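Local coordinates for protein neuraminidase (Influenza A virus, PDB 4GDI) that is a tetrameric neuraminidase-like beta-propeller protein with a diverged putative active site, and may remove terminal sialic acids from glycoconjugates, at residues A[35-47]-A[77-90]. Residues are numbered along the deposited sequence; the frame is centred on the assembly and turned at random.
Sequences PGDLILSRRAYVS and ESLYKTPIGSASTL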
loop_
_atom_site.group_PDB
_atom_site.type_symbol
_atom_site.label_atom_id
_atom_site.label_comp_id
_atom_site.label_asym_id
_atom_site.label_seq_id
_atom_site.Cartn_x
_atom_site.Cartn_y
_atom_site.Cartn_z
ATOM N N PRO A 35 3.974 -11.513 15.833
ATOM C CA PRO A 35 4.706 -10.270 15.599
ATOM C C PRO A 35 4.018 -9.087 16.266
ATOM O O PRO A 35 2.838 -9.180 16.596
ATOM C CB PRO A 35 4.692 -10.132 14.071
ATOM C CG PRO A 35 3.518 -10.935 13.619
ATOM C CD PRO A 35 3.372 -12.057 14.601
ATOM N N GLY A 36 4.757 -8.002 16.488
ATOM C CA GLY A 36 4.187 -6.800 17.078
ATOM C C GLY A 36 3.325 -6.037 16.087
ATOM O O GLY A 36 3.455 -6.220 14.878
ATOM N N ASP A 37 2.439 -5.187 16.599
ATOM C CA ASP A 37 1.607 -4.326 15.753
ATOM C C ASP A 37 0.587 -5.123 14.954
ATOM O O ASP A 37 0.111 -4.686 13.903
ATOM C CB ASP A 37 2.476 -3.477 14.821
ATOM C CG ASP A 37 3.200 -2.360 15.563
ATOM O OD1 ASP A 37 2.595 -1.772 16.484
ATOM O OD2 ASP A 37 4.372 -2.077 15.232
ATOM N N LEU A 38 0.243 -6.296 15.466
ATOM C CA LEU A 38 -0.847 -7.074 14.908
ATOM C C LEU A 38 -2.112 -6.634 15.618
ATOM O O LEU A 38 -2.121 -6.460 16.837
ATOM C CB LEU A 38 -0.602 -8.554 15.152
ATOM C CG LEU A 38 -0.923 -9.565 14.060
ATOM C CD1 LEU A 38 -0.101 -9.299 12.819
ATOM C CD2 LEU A 38 -0.652 -10.960 14.592
ATOM N N ILE A 39 -3.177 -6.426 14.856
ATOM C CA ILE A 39 -4.474 -6.123 15.440
ATOM C C ILE A 39 -5.192 -7.430 15.759
ATOM O O ILE A 39 -5.486 -8.223 14.864
ATOM C CB ILE A 39 -5.321 -5.278 14.488
ATOM C CG1 ILE A 39 -4.540 -4.018 14.095
ATOM C CG2 ILE A 39 -6.665 -4.945 15.138
ATOM C CD1 ILE A 39 -5.277 -3.107 13.140
ATOM N N LEU A 40 -5.460 -7.646 17.041
ATOM C CA LEU A 40 -6.121 -8.857 17.508
ATOM C C LEU A 40 -7.621 -8.770 17.283
ATOM O O LEU A 40 -8.254 -7.762 17.621
ATOM C CB LEU A 40 -5.834 -9.062 18.994
ATOM C CG LEU A 40 -4.338 -9.228 19.309
ATOM C CD1 LEU A 40 -4.144 -9.411 20.785
ATOM C CD2 LEU A 40 -3.765 -10.403 18.537
ATOM N N SER A 41 -8.190 -9.845 16.753
ATOM C CA SER A 41 -9.562 -9.801 16.263
ATOM C C SER A 41 -10.501 -10.796 16.924
ATOM O O SER A 41 -10.108 -11.885 17.337
ATOM C CB SER A 41 -9.567 -10.027 14.751
ATOM O OG SER A 41 -8.891 -11.222 14.397
ATOM N N ARG A 42 -11.765 -10.413 16.991
ATOM C CA ARG A 42 -12.800 -11.324 17.416
ATOM C C ARG A 42 -14.047 -11.021 16.620
ATOM O O ARG A 42 -14.152 -9.960 16.016
ATOM C CB ARG A 42 -13.057 -11.214 18.925
ATOM C CG ARG A 42 -13.478 -9.843 19.439
ATOM C CD ARG A 42 -13.621 -9.895 20.971
ATOM N NE ARG A 42 -13.784 -8.577 21.577
ATOM C CZ ARG A 42 -13.490 -8.290 22.844
ATOM N NH1 ARG A 42 -13.008 -9.225 23.657
ATOM N NH2 ARG A 42 -13.671 -7.057 23.300
ATOM N N ARG A 43 -14.969 -11.981 16.606
ATOM C CA ARG A 43 -16.231 -11.865 15.910
ATOM C C ARG A 43 -15.974 -11.603 14.427
ATOM O O ARG A 43 -16.716 -10.885 13.764
ATOM C CB ARG A 43 -17.114 -10.796 16.564
ATOM C CG ARG A 43 -17.329 -11.098 18.056
ATOM C CD ARG A 43 -18.590 -10.498 18.657
ATOM N NE ARG A 43 -18.381 -9.135 19.140
ATOM C CZ ARG A 43 -17.757 -8.813 20.273
ATOM N NH1 ARG A 43 -17.254 -9.757 21.065
ATOM N NH2 ARG A 43 -17.631 -7.534 20.615
ATOM N N ALA A 44 -14.936 -12.248 13.911
ATOM C CA ALA A 44 -14.536 -12.058 12.530
ATOM C C ALA A 44 -15.385 -12.893 11.575
ATOM O O ALA A 44 -15.995 -13.899 11.958
ATOM C CB ALA A 44 -13.054 -12.379 12.337
ATOM N N TYR A 45 -15.429 -12.441 10.326
ATOM C CA TYR A 45 -16.109 -13.163 9.259
ATOM C C TYR A 45 -15.585 -12.645 7.926
ATOM O O TYR A 45 -14.835 -11.673 7.882
ATOM C CB TYR A 45 -17.636 -12.998 9.355
ATOM C CG TYR A 45 -18.113 -11.551 9.311
ATOM C CD1 TYR A 45 -18.155 -10.785 10.461
ATOM C CD2 TYR A 45 -18.509 -10.965 8.114
ATOM C CE1 TYR A 45 -18.584 -9.470 10.441
ATOM C CE2 TYR A 45 -18.951 -9.642 8.074
ATOM C CZ TYR A 45 -18.986 -8.904 9.244
ATOM O OH TYR A 45 -19.400 -7.608 9.229
ATOM N N VAL A 46 -15.995 -13.281 6.838
ATOM C CA VAL A 46 -15.472 -12.930 5.535
ATOM C C VAL A 46 -16.587 -12.416 4.633
ATOM O O VAL A 46 -17.709 -12.914 4.687
ATOM C CB VAL A 46 -14.795 -14.149 4.854
ATOM C CG1 VAL A 46 -14.381 -13.780 3.425
ATOM C CG2 VAL A 46 -13.588 -14.637 5.664
ATOM N N SER A 47 -16.269 -11.446 3.781
ATOM C CA SER A 47 -17.220 -10.990 2.757
ATOM C C SER A 47 -16.436 -10.372 1.604
ATOM O O SER A 47 -15.379 -9.771 1.815
ATOM C CB SER A 47 -18.215 -9.979 3.358
ATOM O OG SER A 47 -19.365 -9.818 2.546
ATOM N N GLU A 77 -14.844 -0.496 21.178
ATOM C CA GLU A 77 -14.915 -1.511 20.143
ATOM C C GLU A 77 -15.204 -0.917 18.783
ATOM O O GLU A 77 -16.198 -0.202 18.601
ATOM C CB GLU A 77 -15.984 -2.546 20.497
ATOM C CG GLU A 77 -15.761 -3.171 21.855
ATOM C CD GLU A 77 -16.642 -4.378 22.104
ATOM O OE1 GLU A 77 -16.240 -5.493 21.713
ATOM O OE2 GLU A 77 -17.724 -4.213 22.708
ATOM N N SER A 78 -14.349 -1.260 17.826
ATOM C CA SER A 78 -14.535 -0.828 16.441
ATOM C C SER A 78 -14.367 -1.979 15.455
ATOM O O SER A 78 -13.561 -2.899 15.656
ATOM C CB SER A 78 -13.553 0.299 16.101
ATOM O OG SER A 78 -13.885 1.494 16.800
ATOM N N LEU A 79 -15.158 -1.907 14.392
ATOM C CA LEU A 79 -15.093 -2.827 13.276
ATOM C C LEU A 79 -13.992 -2.408 12.292
ATOM O O LEU A 79 -13.903 -1.235 11.910
ATOM C CB LEU A 79 -16.447 -2.796 12.555
ATOM C CG LEU A 79 -16.531 -3.533 11.227
ATOM C CD1 LEU A 79 -16.489 -5.054 11.449
ATOM C CD2 LEU A 79 -17.800 -3.096 10.487
ATOM N N TYR A 80 -13.196 -3.380 11.859
ATOM C CA TYR A 80 -12.104 -3.178 10.910
ATOM C C TYR A 80 -12.279 -4.162 9.770
ATOM O O TYR A 80 -13.001 -5.148 9.900
ATOM C CB TYR A 80 -10.733 -3.494 11.543
ATOM C CG TYR A 80 -10.206 -2.498 12.544
ATOM C CD1 TYR A 80 -10.836 -2.310 13.767
ATOM C CD2 TYR A 80 -9.045 -1.772 12.282
ATOM C CE1 TYR A 80 -10.336 -1.404 14.693
ATOM C CE2 TYR A 80 -8.537 -0.864 13.200
ATOM C CZ TYR A 80 -9.190 -0.681 14.400
ATOM O OH TYR A 80 -8.681 0.210 15.319
ATOM N N LYS A 81 -11.594 -3.913 8.661
ATOM C CA LYS A 81 -11.477 -4.920 7.627
ATOM C C LYS A 81 -10.077 -4.956 7.043
ATOM O O LYS A 81 -9.374 -3.938 6.963
ATOM C CB LYS A 81 -12.518 -4.734 6.528
ATOM C CG LYS A 81 -12.203 -3.671 5.501
ATOM C CD LYS A 81 -13.071 -3.878 4.263
ATOM C CE LYS A 81 -12.993 -2.698 3.300
ATOM N NZ LYS A 81 -13.466 -3.076 1.929
ATOM N N THR A 82 -9.690 -6.159 6.650
ATOM C CA THR A 82 -8.362 -6.453 6.127
ATOM C C THR A 82 -8.506 -7.368 4.910
ATOM O O THR A 82 -9.305 -8.307 4.941
ATOM C CB THR A 82 -7.534 -7.218 7.197
ATOM O OG1 THR A 82 -7.408 -6.405 8.366
ATOM C CG2 THR A 82 -6.153 -7.565 6.677
ATOM N N PRO A 83 -7.732 -7.116 3.842
ATOM C CA PRO A 83 -7.727 -8.062 2.714
ATOM C C PRO A 83 -7.357 -9.461 3.175
ATOM O O PRO A 83 -6.439 -9.634 3.972
ATOM C CB PRO A 83 -6.651 -7.496 1.771
ATOM C CG PRO A 83 -6.563 -6.058 2.109
ATOM C CD PRO A 83 -6.861 -5.954 3.590
ATOM N N ILE A 84 -8.073 -10.460 2.678
ATOM C CA ILE A 84 -7.932 -11.810 3.210
ATOM C C ILE A 84 -6.476 -12.327 3.181
ATOM O O ILE A 84 -6.016 -12.991 4.122
ATOM C CB ILE A 84 -8.878 -12.784 2.471
ATOM C CG1 ILE A 84 -8.986 -14.097 3.240
ATOM C CG2 ILE A 84 -8.428 -12.997 1.034
ATOM C CD1 ILE A 84 -9.616 -13.928 4.604
ATOM N N GLY A 85 -5.736 -11.991 2.133
ATOM C CA GLY A 85 -4.365 -12.467 2.010
ATOM C C GLY A 85 -3.315 -11.786 2.880
ATOM O O GLY A 85 -2.141 -12.190 2.873
ATOM N N SER A 86 -3.720 -10.763 3.632
ATOM C CA SER A 86 -2.801 -10.050 4.518
ATOM C C SER A 86 -3.118 -10.295 5.986
ATOM O O SER A 86 -4.278 -10.472 6.371
ATOM C CB SER A 86 -2.854 -8.541 4.249
ATOM O OG SER A 86 -2.655 -8.258 2.874
ATOM N N ALA A 87 -2.080 -10.308 6.801
ATOM C CA ALA A 87 -2.238 -10.213 8.245
ATOM C C ALA A 87 -2.804 -8.843 8.612
ATOM O O ALA A 87 -2.553 -7.841 7.934
ATOM C CB ALA A 87 -0.900 -10.424 8.933
ATOM N N SER A 88 -3.570 -8.807 9.694
ATOM C CA SER A 88 -4.173 -7.576 10.182
ATOM C C SER A 88 -3.173 -6.752 11.011
ATOM O O SER A 88 -2.861 -7.069 12.159
ATOM C CB SER A 88 -5.436 -7.895 10.983
ATOM O OG SER A 88 -6.480 -8.397 10.141
ATOM N N THR A 89 -2.657 -5.703 10.392
ATOM C CA THR A 89 -1.731 -4.794 11.045
ATOM C C THR A 89 -2.193 -3.369 10.805
ATOM O O THR A 89 -3.111 -3.132 10.028
ATOM C CB THR A 89 -0.334 -4.898 10.436
ATOM O OG1 THR A 89 -0.356 -4.278 9.140
ATOM C CG2 THR A 89 0.102 -6.354 10.318
ATOM N N LEU A 90 -1.514 -2.420 11.438
ATOM C CA LEU A 90 -1.848 -1.010 11.311
ATOM C C LEU A 90 -1.728 -0.496 9.882
ATOM O O LEU A 90 -2.374 0.485 9.515
ATOM C CB LEU A 90 -0.933 -0.183 12.211
ATOM C CG LEU A 90 -1.159 -0.357 13.707
ATOM C CD1 LEU A 90 -0.142 0.486 14.462
ATOM C CD2 LEU A 90 -2.597 0.027 14.083
HETATM O O HOH W 1 -13.403 -5.057 21.420
#
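Arg-42 and Arg-43 converge on one carboxylate oxygen, OE1 of Glu-77, forming a salt-bridge network across the contact. Arg-43 NH2 lies 2.7 Å from Glu-77 OE1, which sits at the edge of the guanidinium; the bond is weak, bent to 122° at the hydrogen, and the carboxylate stands almost at right angles to the guanidinium (88°). The Arg-43 chain, bent at chi3, and the Arg-42 chain, extended from CG to NE, bring both NH2 groups to the same oxygen. Arg-42 NH2 to Glu-77 OE1 is longer, 3.4 Å and weak; a water joins the same two atoms, and the stronger partner of Arg-42 is Glu-74, through the same NH2.

The backbone bond between the segments runs from Ile-39 N to Ser-88 O, 2.8 Å and nearly straight at 164°. The alpha carbon of Leu-38 also approaches Ser-88 O, and that of Thr-89 faces Asp-37 O, a buried carbonyl with no hydrogen-bonding partner in the model. Within 77-90, the hydroxyls of Ser-88 and Thr-82 bond to each other, tying the loop back to strand 78-83.

Apolar packing centres on Ile-39, whose CD1 reaches Tyr-80 CE2 at 4.0 Å and Leu-90 CD2 at 4.2 Å. Leu-38 CD1 rests against Ala-87 CB and Thr-89 CG2, while Val-46 CG2 meets Ile-84 CD1 near the turn 83-86.

Strands 39-42 and 78-83 both pair with 53-64 in a propeller sheet; Leu-90 of one neighbouring subunit packs on Ala-87, and Pro-35 of another on Leu-90. A mostly buried apolar seam with one strong backbone bond thus joins the segments, and Arg-43, with a weaker share from Arg-42, would probably favour ionised Glu-77.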